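PDB 1Y63: Lmaj004144AAA protein from Leishmania major, which probably transfers phosphate between nucleoside triphosphates and monophosphates as an adenylate kinase of the AK6 subfamily, with ATPase activity linked to 18S rRNA maturation. Local coordinates for residues A[74-79]-A[94-99]. Numbering follows the deposited sequence.
Sequences DFMEPI and ELFPER. With NA (sodium ion), chain O; MN (manganese (II) ion), chain F.
A two-pronged, end-on salt bridge between Glu-77 and Arg-99 spans backbones that come no closer than 9.6 Å, CA to CA, at the pairs Met-76 with Phe-96 and Glu-77 with Pro-97. Arg-99 NH2 meets Glu-77 OE1 at 2.9 Å in a nearly straight bond (163°), and Arg-99 NH1 donates to the syn lone pair of Glu-77 OE2 (2.9 Å). The two groups are not coplanar: carboxylate and guanidinium planes stand 45° apart. Glu-77 leaves the helix with CG anti to the backbone N (chi1 174°) and then bends at chi2, which brings its carboxylate across to the loop. Trp-100 NE1 also donates to Glu-77 OE1, and Arg-99 NH1 also hydrogen-bonds the backbone O of Glu-6. Deeper in, Met-76 makes a Met-aromatic contact, its SD lying obliquely to the Phe-96 ring and 3.8 Å from CE1. Leu-95 CD2 covers one face of that ring. Glu-94, before Phe-96 in the loop, binds sodium through OE2, and Glu-98, after it, binds manganese through OE2. The contact thus ties helix 66-80 to the loop between strands 85-89 and 103-108 of the P-loop kinase fold; held by two hydrogen bonds and by further partners, both charged groups should be restrained in rotation.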
ATOM      1  N   ASP A  74      13.178  -7.729   7.546  1.00 18.73           N
ATOM      2  CA  ASP A  74      13.403  -8.901   8.369  1.00 19.64           C
ATOM      3  C   ASP A  74      12.209  -9.150   9.295  1.00 19.83           C
ATOM      4  O   ASP A  74      11.858 -10.306   9.562  1.00 21.23           O
ATOM      5  CB  ASP A  74      14.690  -8.749   9.207  1.00 20.08           C
ATOM      6  CG  ASP A  74      15.966  -8.844   8.390  1.00 29.05           C
ATOM      7  OD1 ASP A  74      15.939  -9.292   7.233  1.00 27.48           O
ATOM      8  OD2 ASP A  74      17.026  -8.473   8.947  1.00 31.39           O
ATOM      9  N   PHE A  75      11.609  -8.065   9.803  1.00 17.17           N
ATOM     10  CA  PHE A  75      10.426  -8.138  10.654  1.00 18.52           C
ATOM     11  C   PHE A  75       9.234  -8.695   9.888  1.00 19.30           C
ATOM     12  O   PHE A  75       8.480  -9.548  10.402  1.00 18.93           O
ATOM     13  CB  PHE A  75      10.115  -6.746  11.222  1.00 21.12           C
ATOM     14  CG  PHE A  75       9.026  -6.741  12.249  1.00 24.36           C
ATOM     15  CD1 PHE A  75       7.690  -6.667  11.850  1.00 28.27           C
ATOM     16  CD2 PHE A  75       9.335  -6.776  13.602  1.00 29.21           C
ATOM     17  CE1 PHE A  75       6.668  -6.673  12.814  1.00 31.33           C
ATOM     18  CE2 PHE A  75       8.304  -6.765  14.579  1.00 30.34           C
ATOM     19  CZ  PHE A  75       6.993  -6.711  14.169  1.00 28.54           C
ATOM     20  N   MET A  76       9.050  -8.210   8.659  1.00 20.22           N
ATOM     21  CA  MET A  76       7.903  -8.617   7.842  1.00 17.08           C
ATOM     22  C   MET A  76       8.025 -10.016   7.232  1.00 18.74           C
ATOM     23  O   MET A  76       7.026 -10.705   7.051  1.00 19.10           O
ATOM     24  CB  MET A  76       7.658  -7.591   6.733  1.00 20.36           C
ATOM     25  CG  MET A  76       7.183  -6.252   7.197  1.00 18.36           C
ATOM     26  SD  MET A  76       6.996  -5.106   5.834  1.00 22.22           S
ATOM     27  CE  MET A  76       5.599  -5.849   4.948  1.00 23.42           C
ATOM     28  N   GLU A  77       9.253 -10.443   6.932  1.00 20.25           N
ATOM     29  CA  GLU A  77       9.467 -11.691   6.225  1.00 18.44           C
ATOM     30  C   GLU A  77       8.663 -12.878   6.764  1.00 20.42           C
ATOM     31  O   GLU A  77       7.960 -13.519   5.999  1.00 19.23           O
ATOM     32  CB  GLU A  77      10.961 -12.017   6.144  1.00 19.59           C
ATOM     33  CG  GLU A  77      11.275 -13.386   5.530  1.00 21.71           C
ATOM     34  CD  GLU A  77      11.108 -13.445   4.021  1.00 22.33           C
ATOM     35  OE1 GLU A  77      11.169 -12.391   3.343  1.00 23.61           O
ATOM     36  OE2 GLU A  77      10.981 -14.582   3.506  1.00 22.98           O
ATOM     37  N   PRO A  78       8.785 -13.201   8.068  1.00 21.09           N
ATOM     38  CA  PRO A  78       8.016 -14.361   8.547  1.00 21.83           C
ATOM     39  C   PRO A  78       6.505 -14.229   8.380  1.00 22.15           C
ATOM     40  O   PRO A  78       5.844 -15.238   8.088  1.00 24.62           O
ATOM     41  CB  PRO A  78       8.413 -14.457  10.023  1.00 23.22           C
ATOM     42  CG  PRO A  78       8.894 -13.104  10.377  1.00 26.13           C
ATOM     43  CD  PRO A  78       9.601 -12.624   9.155  1.00 21.65           C
ATOM     44  N   ILE A  79       5.976 -13.009   8.512  1.00 19.84           N
ATOM     45  CA  ILE A  79       4.545 -12.794   8.299  1.00 20.14           C
ATOM     46  C   ILE A  79       4.209 -13.075   6.832  1.00 20.73           C
ATOM     47  O   ILE A  79       3.249 -13.764   6.501  1.00 18.95           O
ATOM     48  CB  ILE A  79       4.124 -11.387   8.669  1.00 22.02           C
ATOM     49  CG1 ILE A  79       4.523 -11.070  10.121  1.00 25.69           C
ATOM     50  CG2 ILE A  79       2.632 -11.233   8.519  1.00 24.96           C
ATOM     51  CD1 ILE A  79       4.595  -9.572  10.421  1.00 29.00           C
ATOM     52  N   GLU A  94       9.131   0.015  -3.573  1.00 19.95           N
ATOM     53  CA  GLU A  94      10.362  -0.476  -4.179  1.00 21.61           C
ATOM     54  C   GLU A  94      11.158  -1.346  -3.216  1.00 20.11           C
ATOM     55  O   GLU A  94      11.844  -2.285  -3.630  1.00 22.34           O
ATOM     56  CB  GLU A  94      11.211   0.703  -4.667  1.00 24.34           C
ATOM     57  CG  GLU A  94      12.659   0.388  -4.970  1.00 35.76           C
ATOM     58  CD  GLU A  94      13.375   1.581  -5.532  1.00 40.93           C
ATOM     59  OE1 GLU A  94      13.420   2.639  -4.866  1.00 45.32           O
ATOM     60  OE2 GLU A  94      13.896   1.451  -6.656  1.00 46.01           O
ATOM     61  N   LEU A  95      11.043  -1.045  -1.930  1.00 19.70           N
ATOM     62  CA  LEU A  95      11.824  -1.743  -0.928  1.00 21.44           C
ATOM     63  C   LEU A  95      11.494  -3.211  -0.765  1.00 22.12           C
ATOM     64  O   LEU A  95      12.352  -3.983  -0.345  1.00 23.03           O
ATOM     65  CB  LEU A  95      11.716  -1.045   0.405  1.00 21.17           C
ATOM     66  CG  LEU A  95      10.421  -1.188   1.208  1.00 22.36           C
ATOM     67  CD1 LEU A  95      10.640  -0.732   2.634  1.00 27.85           C
ATOM     68  CD2 LEU A  95       9.302  -0.408   0.598  1.00 24.60           C
ATOM     69  N   PHE A  96      10.283  -3.615  -1.103  1.00 17.95           N
ATOM     70  CA  PHE A  96       9.867  -4.987  -0.825  1.00 18.44           C
ATOM     71  C   PHE A  96      10.296  -5.922  -1.952  1.00 17.88           C
ATOM     72  O   PHE A  96      10.326  -5.518  -3.126  1.00 19.98           O
ATOM     73  CB  PHE A  96       8.353  -5.095  -0.706  1.00 18.99           C
ATOM     74  CG  PHE A  96       7.715  -4.160   0.299  1.00 17.62           C
ATOM     75  CD1 PHE A  96       8.115  -4.140   1.621  1.00 18.47           C
ATOM     76  CD2 PHE A  96       6.686  -3.315  -0.080  1.00 17.88           C
ATOM     77  CE1 PHE A  96       7.502  -3.306   2.539  1.00 18.02           C
ATOM     78  CE2 PHE A  96       6.084  -2.465   0.845  1.00 19.93           C
ATOM     79  CZ  PHE A  96       6.490  -2.487   2.155  1.00 18.94           C
ATOM     80  N   PRO A  97      10.593  -7.183  -1.606  1.00 18.45           N
ATOM     81  CA  PRO A  97      10.933  -8.167  -2.626  1.00 18.48           C
ATOM     82  C   PRO A  97       9.718  -8.555  -3.447  1.00 19.72           C
ATOM     83  O   PRO A  97       8.644  -8.798  -2.906  1.00 19.79           O
ATOM     84  CB  PRO A  97      11.452  -9.352  -1.828  1.00 19.79           C
ATOM     85  CG  PRO A  97      10.937  -9.214  -0.516  1.00 20.33           C
ATOM     86  CD  PRO A  97      10.650  -7.759  -0.259  1.00 20.03           C
ATOM     87  N   GLU A  98       9.906  -8.673  -4.758  1.00 17.88           N
ATOM     88  CA  GLU A  98       8.868  -9.136  -5.651  1.00 16.58           C
ATOM     89  C   GLU A  98       8.361 -10.518  -5.277  1.00 19.16           C
ATOM     90  O   GLU A  98       7.209 -10.825  -5.521  1.00 20.52           O
ATOM     91  CB  GLU A  98       9.342  -9.119  -7.099  1.00 17.37           C
ATOM     92  CG  GLU A  98       9.533  -7.770  -7.691  1.00 19.56           C
ATOM     93  CD  GLU A  98       9.901  -7.861  -9.164  1.00 19.72           C
ATOM     94  OE1 GLU A  98       9.073  -8.374  -9.942  1.00 20.88           O
ATOM     95  OE2 GLU A  98      11.028  -7.448  -9.529  1.00 18.13           O
ATOM     96  N   ARG A  99       9.201 -11.334  -4.653  1.00 16.89           N
ATOM     97  CA  ARG A  99       8.817 -12.648  -4.175  1.00 16.54           C
ATOM     98  C   ARG A  99       7.534 -12.644  -3.322  1.00 18.22           C
ATOM     99  O   ARG A  99       6.770 -13.632  -3.329  1.00 19.15           O
ATOM    100  CB  ARG A  99       9.987 -13.213  -3.348  1.00 18.04           C
ATOM    101  CG  ARG A  99       9.722 -14.521  -2.641  1.00 21.09           C
ATOM    102  CD  ARG A  99      10.987 -15.119  -2.101  1.00 22.58           C
ATOM    103  NE  ARG A  99      11.716 -14.179  -1.267  1.00 19.89           N
ATOM    104  CZ  ARG A  99      11.480 -13.973   0.024  1.00 20.29           C
ATOM    105  NH1 ARG A  99      10.534 -14.658   0.662  1.00 19.99           N
ATOM    106  NH2 ARG A  99      12.173 -13.061   0.680  1.00 20.34           N
TER
HETATM  107 NA    NA O 501      14.084   2.916  -8.559  0.50 28.53          NA
HETATM  108 MN    MN F 353      12.023  -5.379  -9.325  0.50 12.34          MN
HETATM  109  O   HOH W   1      12.277  -5.436  -8.068  0.25 11.50           O
HETATM  110  O   HOH W   2      12.166   3.415  -8.606  1.00 37.84           O
HETATM  111  O   HOH W   3      12.844   3.838 -10.871  1.00 56.38           O